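Local coordinates for aspartate carbamoyltransferase (Leishmania major, PDB 7K46), which probably catalyses transfer of the carbamoyl group from carbamoyl phosphate to L-aspartate, an early step of pyrimidine biosynthesis, at residues Asp160-Ala165 with Cys235-Ala240; Leu170-Thr175 with Ala198-Pro203; Arg190-Ile195 with Ile219-Ala224. All blocks are in the same frame, centred on the assembly; numbering follows the deposited sequence.

Contact 1 of 3, residues Asp160-Ala165 with Cys235-Ala240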
ATOM      1  N   ASP A 160     -14.147  35.304  -9.843  1.00 23.48           N
ATOM      2  CA  ASP A 160     -14.671  36.660  -9.784  1.00 23.42           C
ATOM      3  C   ASP A 160     -15.979  36.750 -10.555  1.00 28.60           C
ATOM      4  O   ASP A 160     -16.090  36.239 -11.673  1.00 30.25           O
ATOM      5  CB  ASP A 160     -13.660  37.645 -10.377  1.00 26.99           C
ATOM      6  CG  ASP A 160     -12.427  37.818  -9.513  1.00 30.83           C
ATOM      7  OD1 ASP A 160     -12.521  37.654  -8.272  1.00 26.65           O
ATOM      8  OD2 ASP A 160     -11.365  38.148 -10.083  1.00 27.29           O
ATOM      9  N   GLY A 161     -16.977  37.380  -9.938  1.00 24.58           N
ATOM     10  CA  GLY A 161     -18.229  37.680 -10.596  1.00 28.46           C
ATOM     11  C   GLY A 161     -19.346  36.669 -10.413  1.00 25.83           C
ATOM     12  O   GLY A 161     -20.472  36.944 -10.846  1.00 26.43           O
ATOM     13  N   ILE A 162     -19.097  35.521  -9.771  1.00 25.23           N
ATOM     14  CA  ILE A 162     -20.088  34.446  -9.781  1.00 23.43           C
ATOM     15  C   ILE A 162     -21.145  34.668  -8.707  1.00 25.34           C
ATOM     16  O   ILE A 162     -20.914  35.311  -7.675  1.00 21.49           O
ATOM     17  CB  ILE A 162     -19.440  33.057  -9.601  1.00 23.94           C
ATOM     18  CG1 ILE A 162     -18.826  32.910  -8.204  1.00 24.96           C
ATOM     19  CG2 ILE A 162     -18.444  32.752 -10.720  1.00 22.29           C
ATOM     20  CD1 ILE A 162     -18.362  31.471  -7.889  1.00 21.69           C
ATOM     21  N   ALA A 163     -22.313  34.087  -8.955  1.00 18.24           N
ATOM     22  CA  ALA A 163     -23.294  33.783  -7.922  1.00 21.59           C
ATOM     23  C   ALA A 163     -23.231  32.290  -7.632  1.00 23.35           C
ATOM     24  O   ALA A 163     -23.315  31.472  -8.555  1.00 21.76           O
ATOM     25  CB  ALA A 163     -24.708  34.173  -8.357  1.00 22.69           C
ATOM     26  N   ILE A 164     -23.099  31.938  -6.360  1.00 18.18           N
ATOM     27  CA  ILE A 164     -22.925  30.550  -5.946  1.00 20.16           C
ATOM     28  C   ILE A 164     -23.904  30.253  -4.823  1.00 20.53           C
ATOM     29  O   ILE A 164     -24.107  31.084  -3.932  1.00 20.27           O
ATOM     30  CB  ILE A 164     -21.471  30.265  -5.505  1.00 17.86           C
ATOM     31  CG1 ILE A 164     -21.325  28.830  -4.974  1.00 18.59           C
ATOM     32  CG2 ILE A 164     -21.005  31.277  -4.463  1.00 19.97           C
ATOM     33  CD1 ILE A 164     -19.874  28.406  -4.764  1.00 19.96           C
ATOM     34  N   ALA A 165     -24.527  29.077  -4.874  1.00 18.52           N
ATOM     35  CA  ALA A 165     -25.383  28.601  -3.795  1.00 17.63           C
ATOM     36  C   ALA A 165     -24.641  27.520  -3.027  1.00 18.97           C
ATOM     37  O   ALA A 165     -24.131  26.569  -3.628  1.00 19.50           O
ATOM     38  CB  ALA A 165     -26.708  28.050  -4.330  1.00 19.54           C
ATOM     39  N   CYS A 235     -27.906  31.406 -10.498  1.00 22.03           N
ATOM     40  CA  CYS A 235     -26.635  30.880 -10.012  1.00 24.94           C
ATOM     41  C   CYS A 235     -25.724  30.410 -11.141  1.00 23.51           C
ATOM     42  O   CYS A 235     -26.164  29.782 -12.109  1.00 24.20           O
ATOM     43  CB  CYS A 235     -26.868  29.726  -9.036  1.00 21.63           C
ATOM     44  SG  CYS A 235     -27.414  30.284  -7.405  1.00 23.44           S
ATOM     45  N   ASP A 236     -24.439  30.712 -10.990  1.00 22.38           N
ATOM     46  CA  ASP A 236     -23.388  30.142 -11.820  1.00 20.02           C
ATOM     47  C   ASP A 236     -22.851  28.837 -11.257  1.00 22.27           C
ATOM     48  O   ASP A 236     -22.321  28.014 -12.016  1.00 21.04           O
ATOM     49  CB  ASP A 236     -22.260  31.156 -11.962  1.00 23.83           C
ATOM     50  CG  ASP A 236     -22.762  32.481 -12.491  1.00 28.47           C
ATOM     51  OD1 ASP A 236     -23.294  32.497 -13.625  1.00 27.88           O
ATOM     52  OD2 ASP A 236     -22.669  33.489 -11.755  1.00 22.35           O
ATOM     53  N   VAL A 237     -22.983  28.633  -9.948  1.00 20.80           N
ATOM     54  CA  VAL A 237     -22.548  27.411  -9.274  1.00 21.16           C
ATOM     55  C   VAL A 237     -23.624  27.009  -8.273  1.00 19.16           C
ATOM     56  O   VAL A 237     -24.041  27.824  -7.442  1.00 17.99           O
ATOM     57  CB  VAL A 237     -21.198  27.603  -8.548  1.00 17.58           C
ATOM     58  CG1 VAL A 237     -20.788  26.310  -7.805  1.00 18.34           C
ATOM     59  CG2 VAL A 237     -20.115  28.026  -9.536  1.00 21.33           C
ATOM     60  N   LEU A 238     -24.080  25.758  -8.360  1.00 16.61           N
ATOM     61  CA  LEU A 238     -24.843  25.112  -7.294  1.00 16.54           C
ATOM     62  C   LEU A 238     -23.901  24.133  -6.607  1.00 19.08           C
ATOM     63  O   LEU A 238     -23.527  23.118  -7.198  1.00 20.16           O
ATOM     64  CB  LEU A 238     -26.061  24.377  -7.843  1.00 20.26           C
ATOM     65  CG  LEU A 238     -27.099  25.218  -8.580  1.00 20.84           C
ATOM     66  CD1 LEU A 238     -28.244  24.327  -9.078  1.00 17.50           C
ATOM     67  CD2 LEU A 238     -27.614  26.323  -7.642  1.00 18.34           C
ATOM     68  N   TYR A 239     -23.521  24.434  -5.368  1.00 17.91           N
ATOM     69  CA  TYR A 239     -22.557  23.624  -4.618  1.00 17.22           C
ATOM     70  C   TYR A 239     -23.340  22.876  -3.545  1.00 19.40           C
ATOM     71  O   TYR A 239     -23.745  23.460  -2.536  1.00 18.54           O
ATOM     72  CB  TYR A 239     -21.444  24.500  -4.033  1.00 16.63           C
ATOM     73  CG  TYR A 239     -20.283  23.749  -3.382  1.00 18.04           C
ATOM     74  CD1 TYR A 239     -20.380  23.271  -2.080  1.00 17.06           C
ATOM     75  CD2 TYR A 239     -19.090  23.551  -4.063  1.00 16.36           C
ATOM     76  CE1 TYR A 239     -19.325  22.595  -1.475  1.00 18.29           C
ATOM     77  CE2 TYR A 239     -18.024  22.864  -3.469  1.00 17.48           C
ATOM     78  CZ  TYR A 239     -18.147  22.397  -2.180  1.00 18.16           C
ATOM     79  OH  TYR A 239     -17.102  21.740  -1.591  1.00 19.44           O
ATOM     80  N   ALA A 240     -23.560  21.585  -3.772  1.00 20.28           N
ATOM     81  CA  ALA A 240     -24.362  20.753  -2.889  1.00 16.93           C
ATOM     82  C   ALA A 240     -23.483  19.975  -1.913  1.00 23.23           C
ATOM     83  O   ALA A 240     -22.331  19.640  -2.207  1.00 19.31           O
ATOM     84  CB  ALA A 240     -25.214  19.776  -3.703  1.00 21.53           C
TER
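Strands 163-165 and 237-240 run parallel, their axes 4.7 Å apart at an angle of 22°, with Ile164 set beside Val237 and Ala165 beside Leu238. Val237 O receives Ala165 N, and Ala165 O in turn receives Tyr239 N at 2.8 Å. At the start of the pairing Ala163 O is gripped twice, by Asp236 N at 2.8 Å and by Val237 N at 3.2 Å, the latter in the carbonyl plane. Asp236 adds a side-chain bond: its OD2 takes Ala163 N at 2.9 Å through the anti lone pair, almost straight at 171°, while OD1 forms a salt bridge with Lys280. The carboxylate thus takes the first N-H of strand 163-165. Strand 163-167 is the middle of a five-stranded parallel sheet in the aspartate-binding domain, and this contact ties it to the strand on one flank; strand 191-195 lies on the other. On one face Ile164 and Val237 stand side by side. With Ile164 CG1 anti to the backbone N (chi1 176°), its CD1 reaches Val237 CG1 at 3.8 Å, and Ile152 of helix 142-156 packs against Val237. On the other face Ala165 CB meets both Leu238 CD2, at 3.8 Å, and Cys235 SG, at 3.9 Å.

Contact 2 of 3, residues Leu170-Thr175 with Ala198-Pro203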
ATOM      1  N   LEU A 170     -25.700  23.845   6.643  1.00 21.65           N
ATOM      2  CA  LEU A 170     -24.698  24.899   6.748  1.00 25.14           C
ATOM      3  C   LEU A 170     -24.305  25.180   8.188  1.00 25.57           C
ATOM      4  O   LEU A 170     -23.245  25.772   8.426  1.00 25.78           O
ATOM      5  CB  LEU A 170     -25.197  26.182   6.068  1.00 19.37           C
ATOM      6  CG  LEU A 170     -25.519  26.000   4.574  1.00 19.80           C
ATOM      7  CD1 LEU A 170     -26.068  27.302   3.947  1.00 19.11           C
ATOM      8  CD2 LEU A 170     -24.292  25.499   3.793  1.00 16.89           C
ATOM      9  N   LYS A 171     -25.117  24.748   9.157  1.00 22.77           N
ATOM     10  CA  LYS A 171     -24.742  24.913  10.557  1.00 23.90           C
ATOM     11  C   LYS A 171     -23.538  24.049  10.908  1.00 27.14           C
ATOM     12  O   LYS A 171     -22.532  24.549  11.422  1.00 24.65           O
ATOM     13  CB  LYS A 171     -25.922  24.576  11.472  1.00 22.93           C
ATOM     14  CG  LYS A 171     -25.607  24.732  12.954  1.00 25.62           C
ATOM     15  CD  LYS A 171     -26.849  24.526  13.815  1.00 30.92           C
ATOM     16  CE  LYS A 171     -26.519  24.687  15.298  1.00 38.69           C
ATOM     17  NZ  LYS A 171     -27.701  24.466  16.181  1.00 39.70           N
ATOM     18  N   LYS A 172     -23.625  22.750  10.646  1.00 23.34           N
ATOM     19  CA  LYS A 172     -22.590  21.828  11.086  1.00 26.67           C
ATOM     20  C   LYS A 172     -21.491  21.615  10.050  1.00 29.45           C
ATOM     21  O   LYS A 172     -20.443  21.057  10.395  1.00 26.42           O
ATOM     22  CB  LYS A 172     -23.217  20.480  11.471  1.00 30.02           C
ATOM     23  CG  LYS A 172     -24.180  20.593  12.666  1.00 34.37           C
ATOM     24  CD  LYS A 172     -24.522  19.238  13.291  1.00 46.64           C
ATOM     25  CE  LYS A 172     -25.489  18.421  12.437  1.00 43.65           C
ATOM     26  NZ  LYS A 172     -26.827  19.076  12.282  1.00 41.22           N
ATOM     27  N   GLY A 173     -21.692  22.053   8.806  1.00 24.62           N
ATOM     28  CA  GLY A 173     -20.719  21.835   7.750  1.00 28.02           C
ATOM     29  C   GLY A 173     -19.565  22.812   7.819  1.00 26.29           C
ATOM     30  O   GLY A 173     -19.526  23.790   7.065  1.00 22.78           O
ATOM     31  N   ARG A 174     -18.618  22.563   8.726  1.00 23.13           N
ATOM     32  CA  ARG A 174     -17.563  23.541   8.972  1.00 21.14           C
ATOM     33  C   ARG A 174     -16.614  23.669   7.787  1.00 21.82           C
ATOM     34  O   ARG A 174     -15.971  24.711   7.640  1.00 20.16           O
ATOM     35  CB  ARG A 174     -16.780  23.183  10.245  1.00 21.66           C
ATOM     36  CG  ARG A 174     -17.612  23.250  11.526  1.00 27.61           C
ATOM     37  CD  ARG A 174     -16.735  23.128  12.782  1.00 28.43           C
ATOM     38  NE  ARG A 174     -15.887  24.299  12.979  1.00 29.30           N
ATOM     39  CZ  ARG A 174     -15.056  24.462  13.999  1.00 33.24           C
ATOM     40  NH1 ARG A 174     -14.946  23.551  14.954  1.00 33.91           N
ATOM     41  NH2 ARG A 174     -14.313  25.566  14.062  1.00 35.17           N
ATOM     42  N   THR A 175     -16.494  22.633   6.951  1.00 16.76           N
ATOM     43  CA  THR A 175     -15.647  22.766   5.771  1.00 18.87           C
ATOM     44  C   THR A 175     -16.225  23.798   4.806  1.00 21.96           C
ATOM     45  O   THR A 175     -15.478  24.565   4.178  1.00 16.81           O
ATOM     46  CB  THR A 175     -15.478  21.401   5.100  1.00 22.98           C
ATOM     47  OG1 THR A 175     -14.867  20.500   6.037  1.00 21.99           O
ATOM     48  CG2 THR A 175     -14.588  21.518   3.876  1.00 19.32           C
ATOM     49  N   ALA A 198     -34.581  24.801   7.856  1.00 28.12           N
ATOM     50  CA  ALA A 198     -34.815  25.575   9.072  1.00 35.61           C
ATOM     51  C   ALA A 198     -34.010  25.016  10.240  1.00 30.56           C
ATOM     52  O   ALA A 198     -34.073  23.820  10.541  1.00 32.06           O
ATOM     53  CB  ALA A 198     -36.307  25.570   9.417  1.00 33.68           C
ATOM     54  N   GLY A 199     -33.250  25.889  10.900  1.00 30.40           N
ATOM     55  CA  GLY A 199     -32.439  25.486  12.027  1.00 32.15           C
ATOM     56  C   GLY A 199     -31.028  25.051  11.689  1.00 37.47           C
ATOM     57  O   GLY A 199     -30.218  24.866  12.606  1.00 29.23           O
ATOM     58  N   LEU A 200     -30.707  24.872  10.407  1.00 26.43           N
ATOM     59  CA  LEU A 200     -29.375  24.465   9.981  1.00 27.71           C
ATOM     60  C   LEU A 200     -28.667  25.587   9.225  1.00 26.09           C
ATOM     61  O   LEU A 200     -27.836  25.330   8.348  1.00 24.33           O
ATOM     62  CB  LEU A 200     -29.450  23.197   9.126  1.00 25.55           C
ATOM     63  CG  LEU A 200     -30.023  21.942   9.792  1.00 29.71           C
ATOM     64  CD1 LEU A 200     -29.927  20.740   8.850  1.00 28.45           C
ATOM     65  CD2 LEU A 200     -29.310  21.647  11.119  1.00 31.14           C
ATOM     66  N   GLU A 201     -28.989  26.833   9.560  1.00 25.03           N
ATOM     67  CA  GLU A 201     -28.426  27.977   8.860  1.00 23.47           C
ATOM     68  C   GLU A 201     -26.932  28.102   9.137  1.00 26.13           C
ATOM     69  O   GLU A 201     -26.410  27.616  10.149  1.00 26.36           O
ATOM     70  CB  GLU A 201     -29.122  29.274   9.280  1.00 28.57           C
ATOM     71  CG  GLU A 201     -30.577  29.406   8.837  1.00 31.83           C
ATOM     72  CD  GLU A 201     -31.527  28.573   9.674  1.00 32.60           C
ATOM     73  OE1 GLU A 201     -31.135  28.150  10.781  1.00 29.88           O
ATOM     74  OE2 GLU A 201     -32.670  28.340   9.224  1.00 31.67           O
ATOM     75  N   MET A 202     -26.248  28.761   8.211  1.00 24.81           N
ATOM     76  CA  MET A 202     -24.880  29.205   8.427  1.00 22.68           C
ATOM     77  C   MET A 202     -24.787  29.967   9.750  1.00 26.59           C
ATOM     78  O   MET A 202     -25.610  30.862  10.002  1.00 28.22           O
ATOM     79  CB  MET A 202     -24.455  30.094   7.251  1.00 25.81           C
ATOM     80  CG  MET A 202     -23.040  30.625   7.321  1.00 25.95           C
ATOM     81  SD  MET A 202     -21.809  29.330   7.101  1.00 25.19           S
ATOM     82  CE  MET A 202     -22.047  28.865   5.384  1.00 21.35           C
ATOM     83  N   PRO A 203     -23.831  29.639  10.620  1.00 24.20           N
ATOM     84  CA  PRO A 203     -23.779  30.288  11.936  1.00 26.64           C
ATOM     85  C   PRO A 203     -23.504  31.783  11.833  1.00 28.13           C
ATOM     86  O   PRO A 203     -22.779  32.253  10.951  1.00 23.13           O
ATOM     87  CB  PRO A 203     -22.630  29.559  12.645  1.00 26.92           C
ATOM     88  CG  PRO A 203     -22.566  28.211  11.963  1.00 26.77           C
ATOM     89  CD  PRO A 203     -22.873  28.520  10.517  1.00 25.33           C
TER
HETATM   90  O   HOH W   1     -30.386  25.993  15.078  1.00 44.86           O
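Leu170 and Lys171 lie against Leu200, Met202 and Pro203 where two loops of the alpha/beta domain meet: one follows strand 163-167 and enters helix 174-186, the other follows strand 191-195 and enters helix 204-217. Gly173 and Pro203 are the N-cap residues of those helices. The backbone link is modest, a weak bond from Lys171 N to Leu200 O at 2.9 Å with an angle of only 126°. Leu170 CB rests 3.5 Å from Met202 N and 4.2 Å from Met202 CB. The Met202 chain, bent at chi2 and chi3 (69° and 68°), curls its CE back to Leu170 CB. Pro203 sets its ring atoms CD and CG against the Leu170-Lys171 backbone, CD 3.5 Å from Leu170 O. Lys172 NZ comes within 3.8 Å of Leu200 CD2, but its charge is paired with Asp169. Further out, Leu194 packs against both Leu170 and Met202, and His177 of helix 174-186 donates to Leu170 O. Within the second loop, Glu201 OE2 accepts Gly199 N at 3.0 Å on its syn side, somewhat out of the carboxylate plane. The extended Lys171 chain ends at a water that accepts from its NZ and donates to Gly199 O at 2.7 Å.

Contact 3 of 3, residues Arg190-Ile195 with Ile219-Ala224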
ATOM      1  N   ARG A 190     -20.321  37.994  -6.921  1.00 24.55           N
ATOM      2  CA  ARG A 190     -21.549  38.774  -7.023  1.00 23.60           C
ATOM      3  C   ARG A 190     -22.498  38.443  -5.877  1.00 24.48           C
ATOM      4  O   ARG A 190     -23.022  39.345  -5.215  1.00 24.49           O
ATOM      5  CB  ARG A 190     -22.231  38.534  -8.372  1.00 23.48           C
ATOM      6  CG  ARG A 190     -23.599  39.215  -8.489  1.00 29.18           C
ATOM      7  CD  ARG A 190     -24.090  39.291  -9.930  1.00 32.36           C
ATOM      8  NE  ARG A 190     -24.305  37.971 -10.516  1.00 32.32           N
ATOM      9  CZ  ARG A 190     -25.391  37.234 -10.323  1.00 29.28           C
ATOM     10  NH1 ARG A 190     -26.358  37.631  -9.515  1.00 29.12           N
ATOM     11  NH2 ARG A 190     -25.504  36.063 -10.950  1.00 30.71           N
ATOM     12  N   LYS A 191     -22.714  37.157  -5.605  1.00 22.48           N
ATOM     13  CA  LYS A 191     -23.760  36.796  -4.660  1.00 23.33           C
ATOM     14  C   LYS A 191     -23.514  35.395  -4.134  1.00 22.03           C
ATOM     15  O   LYS A 191     -23.074  34.519  -4.881  1.00 19.98           O
ATOM     16  CB  LYS A 191     -25.136  36.881  -5.332  1.00 22.58           C
ATOM     17  CG  LYS A 191     -26.321  36.684  -4.399  1.00 21.04           C
ATOM     18  CD  LYS A 191     -27.591  37.155  -5.100  1.00 25.85           C
ATOM     19  CE  LYS A 191     -28.753  37.288  -4.135  1.00 30.33           C
ATOM     20  NZ  LYS A 191     -30.018  37.656  -4.857  1.00 27.51           N
ATOM     21  N   VAL A 192     -23.807  35.191  -2.848  1.00 19.22           N
ATOM     22  CA  VAL A 192     -23.795  33.861  -2.235  1.00 21.87           C
ATOM     23  C   VAL A 192     -25.196  33.578  -1.710  1.00 22.61           C
ATOM     24  O   VAL A 192     -25.710  34.317  -0.857  1.00 20.66           O
ATOM     25  CB  VAL A 192     -22.769  33.741  -1.093  1.00 17.07           C
ATOM     26  CG1 VAL A 192     -22.870  32.355  -0.431  1.00 17.27           C
ATOM     27  CG2 VAL A 192     -21.340  34.005  -1.584  1.00 17.00           C
ATOM     28  N   TYR A 193     -25.806  32.510  -2.212  1.00 20.64           N
ATOM     29  CA  TYR A 193     -27.045  31.987  -1.647  1.00 21.60           C
ATOM     30  C   TYR A 193     -26.690  30.931  -0.612  1.00 19.56           C
ATOM     31  O   TYR A 193     -25.895  30.030  -0.897  1.00 20.36           O
ATOM     32  CB  TYR A 193     -27.934  31.374  -2.736  1.00 18.93           C
ATOM     33  CG  TYR A 193     -28.489  32.364  -3.732  1.00 19.26           C
ATOM     34  CD1 TYR A 193     -29.670  33.055  -3.466  1.00 24.01           C
ATOM     35  CD2 TYR A 193     -27.844  32.609  -4.942  1.00 21.42           C
ATOM     36  CE1 TYR A 193     -30.195  33.969  -4.368  1.00 22.71           C
ATOM     37  CE2 TYR A 193     -28.369  33.527  -5.864  1.00 20.93           C
ATOM     38  CZ  TYR A 193     -29.544  34.204  -5.565  1.00 24.97           C
ATOM     39  OH  TYR A 193     -30.073  35.112  -6.464  1.00 26.92           O
ATOM     40  N   LEU A 194     -27.276  31.042   0.584  1.00 19.22           N
ATOM     41  CA  LEU A 194     -27.080  30.078   1.670  1.00 18.79           C
ATOM     42  C   LEU A 194     -28.387  29.308   1.842  1.00 20.43           C
ATOM     43  O   LEU A 194     -29.338  29.820   2.441  1.00 19.84           O
ATOM     44  CB  LEU A 194     -26.679  30.789   2.959  1.00 20.69           C
ATOM     45  CG  LEU A 194     -25.406  31.641   2.886  1.00 21.72           C
ATOM     46  CD1 LEU A 194     -25.235  32.464   4.168  1.00 22.73           C
ATOM     47  CD2 LEU A 194     -24.198  30.745   2.643  1.00 17.13           C
ATOM     48  N   ILE A 195     -28.433  28.081   1.314  1.00 20.41           N
ATOM     49  CA  ILE A 195     -29.657  27.283   1.239  1.00 19.02           C
ATOM     50  C   ILE A 195     -29.554  26.165   2.266  1.00 21.52           C
ATOM     51  O   ILE A 195     -28.746  25.243   2.107  1.00 20.91           O
ATOM     52  CB  ILE A 195     -29.876  26.696  -0.165  1.00 20.03           C
ATOM     53  CG1 ILE A 195     -29.720  27.768  -1.258  1.00 16.70           C
ATOM     54  CG2 ILE A 195     -31.228  25.979  -0.234  1.00 21.02           C
ATOM     55  CD1 ILE A 195     -30.752  28.891  -1.183  1.00 19.79           C
ATOM     56  N   ILE A 219     -20.462  42.111  -1.863  1.00 24.58           N
ATOM     57  CA  ILE A 219     -21.042  40.796  -2.132  1.00 20.69           C
ATOM     58  C   ILE A 219     -22.418  40.709  -1.482  1.00 26.25           C
ATOM     59  O   ILE A 219     -22.574  41.017  -0.293  1.00 23.43           O
ATOM     60  CB  ILE A 219     -20.124  39.681  -1.603  1.00 20.79           C
ATOM     61  CG1 ILE A 219     -18.728  39.791  -2.233  1.00 20.84           C
ATOM     62  CG2 ILE A 219     -20.764  38.275  -1.831  1.00 21.29           C
ATOM     63  CD1 ILE A 219     -17.683  38.892  -1.571  1.00 23.04           C
ATOM     64  N   ALA A 220     -23.418  40.282  -2.256  1.00 20.62           N
ATOM     65  CA  ALA A 220     -24.736  39.995  -1.707  1.00 20.66           C
ATOM     66  C   ALA A 220     -24.747  38.629  -1.026  1.00 21.50           C
ATOM     67  O   ALA A 220     -24.220  37.643  -1.561  1.00 23.30           O
ATOM     68  CB  ALA A 220     -25.796  40.033  -2.809  1.00 22.59           C
ATOM     69  N   ILE A 221     -25.348  38.573   0.159  1.00 22.19           N
ATOM     70  CA  ILE A 221     -25.568  37.325   0.888  1.00 21.24           C
ATOM     71  C   ILE A 221     -27.068  37.152   1.077  1.00 22.59           C
ATOM     72  O   ILE A 221     -27.740  38.071   1.561  1.00 20.58           O
ATOM     73  CB  ILE A 221     -24.855  37.327   2.251  1.00 23.40           C
ATOM     74  CG1 ILE A 221     -23.346  37.589   2.090  1.00 26.77           C
ATOM     75  CG2 ILE A 221     -25.144  36.022   3.020  1.00 24.67           C
ATOM     76  CD1 ILE A 221     -22.570  36.473   1.433  1.00 25.34           C
ATOM     77  N   GLN A 222     -27.593  35.979   0.714  1.00 20.48           N
ATOM     78  CA  GLN A 222     -29.031  35.718   0.810  1.00 19.73           C
ATOM     79  C   GLN A 222     -29.267  34.341   1.416  1.00 25.28           C
ATOM     80  O   GLN A 222     -28.767  33.341   0.891  1.00 25.52           O
ATOM     81  CB  GLN A 222     -29.706  35.809  -0.561  1.00 21.76           C
ATOM     82  CG  GLN A 222     -31.249  35.778  -0.472  1.00 24.57           C
ATOM     83  CD  GLN A 222     -31.916  35.932  -1.821  1.00 27.98           C
ATOM     84  OE1 GLN A 222     -31.445  36.685  -2.672  1.00 28.11           O
ATOM     85  NE2 GLN A 222     -33.014  35.208  -2.030  1.00 29.06           N
ATOM     86  N   GLN A 223     -30.035  34.292   2.509  1.00 24.96           N
ATOM     87  CA  GLN A 223     -30.424  33.042   3.156  1.00 26.07           C
ATOM     88  C   GLN A 223     -31.821  32.619   2.719  1.00 25.22           C
ATOM     89  O   GLN A 223     -32.735  33.445   2.652  1.00 25.69           O
ATOM     90  CB  GLN A 223     -30.409  33.176   4.681  1.00 27.06           C
ATOM     91  CG  GLN A 223     -29.060  33.068   5.314  1.00 25.24           C
ATOM     92  CD  GLN A 223     -29.147  33.073   6.829  1.00 32.61           C
ATOM     93  OE1 GLN A 223     -30.092  33.621   7.413  1.00 35.95           O
ATOM     94  NE2 GLN A 223     -28.162  32.472   7.476  1.00 26.67           N
ATOM     95  N   ALA A 224     -31.987  31.320   2.448  1.00 23.28           N
ATOM     96  CA  ALA A 224     -33.285  30.748   2.111  1.00 26.20           C
ATOM     97  C   ALA A 224     -33.318  29.291   2.562  1.00 24.61           C
ATOM     98  O   ALA A 224     -32.279  28.648   2.716  1.00 21.14           O
ATOM     99  CB  ALA A 224     -33.580  30.852   0.608  1.00 25.45           C
TER
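Lys191-Ile195 and Ala220-Ala224 pair residue for residue as parallel strands, with axes 4.7 Å apart and inclined by 17°. Together with helix 204-217 they make a beta-alpha-beta unit at one margin of the five-stranded sheet, strand 220-224 being outermost within the chain. Backbone hydrogen bonds alternate regularly: Arg190 O accepts Ala220 N, Val192 exchanges with Ala220 and Gln222, and Leu194 exchanges with Gln222 and Ala224. Of these, Leu194 N to Gln222 O is short, 2.8 Å. CA-H...O contacts such as Ile195 CA to Ala224 O, 3.3 Å, lie between them.

Apolar contacts divide between the two faces. Towards helix 204-217, Val192 and Ile221 stand side by side, with Val192 CB 3.7 Å from Ile221 CD1. Leu194 CD1 meets Ile221 CG2, also at 3.7 Å, and Gln223 lends its CG methylene to the same leucine. On the other face Ile195 CD1 touches Ala224 CB, and Ile231 of helix 229-234 packs on both residues.

Lys191, Tyr193 and Gln222 form a polar group on the face that carries Ile195 and Ala224. Lys191, extended from a CG anti to the backbone N (chi1 -173°), passes its CG over one face of the Tyr193 ring near the rim and delivers NZ to Gln222 OE1 at 2.8 Å. The same NZ donates to Tyr193 OH at 3.0 Å. The Gln222 amide lies beside the ring, the planes 66° apart, with NE2 at the ring edge. Tyr193 OH is also hydrogen-bonded to Asp234, which forms a salt bridge with Arg190. Two acceptors therefore hold Lys191 NZ, one from each strand, and the nearby Asp234 carboxylate would be expected to favour the protonated amine.

Contacts 1 and 3 belong to one parallel sheet and meet along its middle, where strand 163-167 bonds to strand 191-195 through Ile164 O and Tyr193 N, their centres 9 Å apart. Contact 1 is buried, its side chains largely apolar apart from a carboxylate at its entry, whereas contact 3, which includes an outermost strand within the chain, is partly exposed and carries a polar group on one face. Contact 2 joins no strands: it unites the loops that follow strands 163-167 and 191-195, and relies on packing, a weak backbone bond and water. It reaches contact 3 through Leu170 against Leu194 and Glu201 against Gln223, but does not touch contact 1, nearest atoms about 6 Å away.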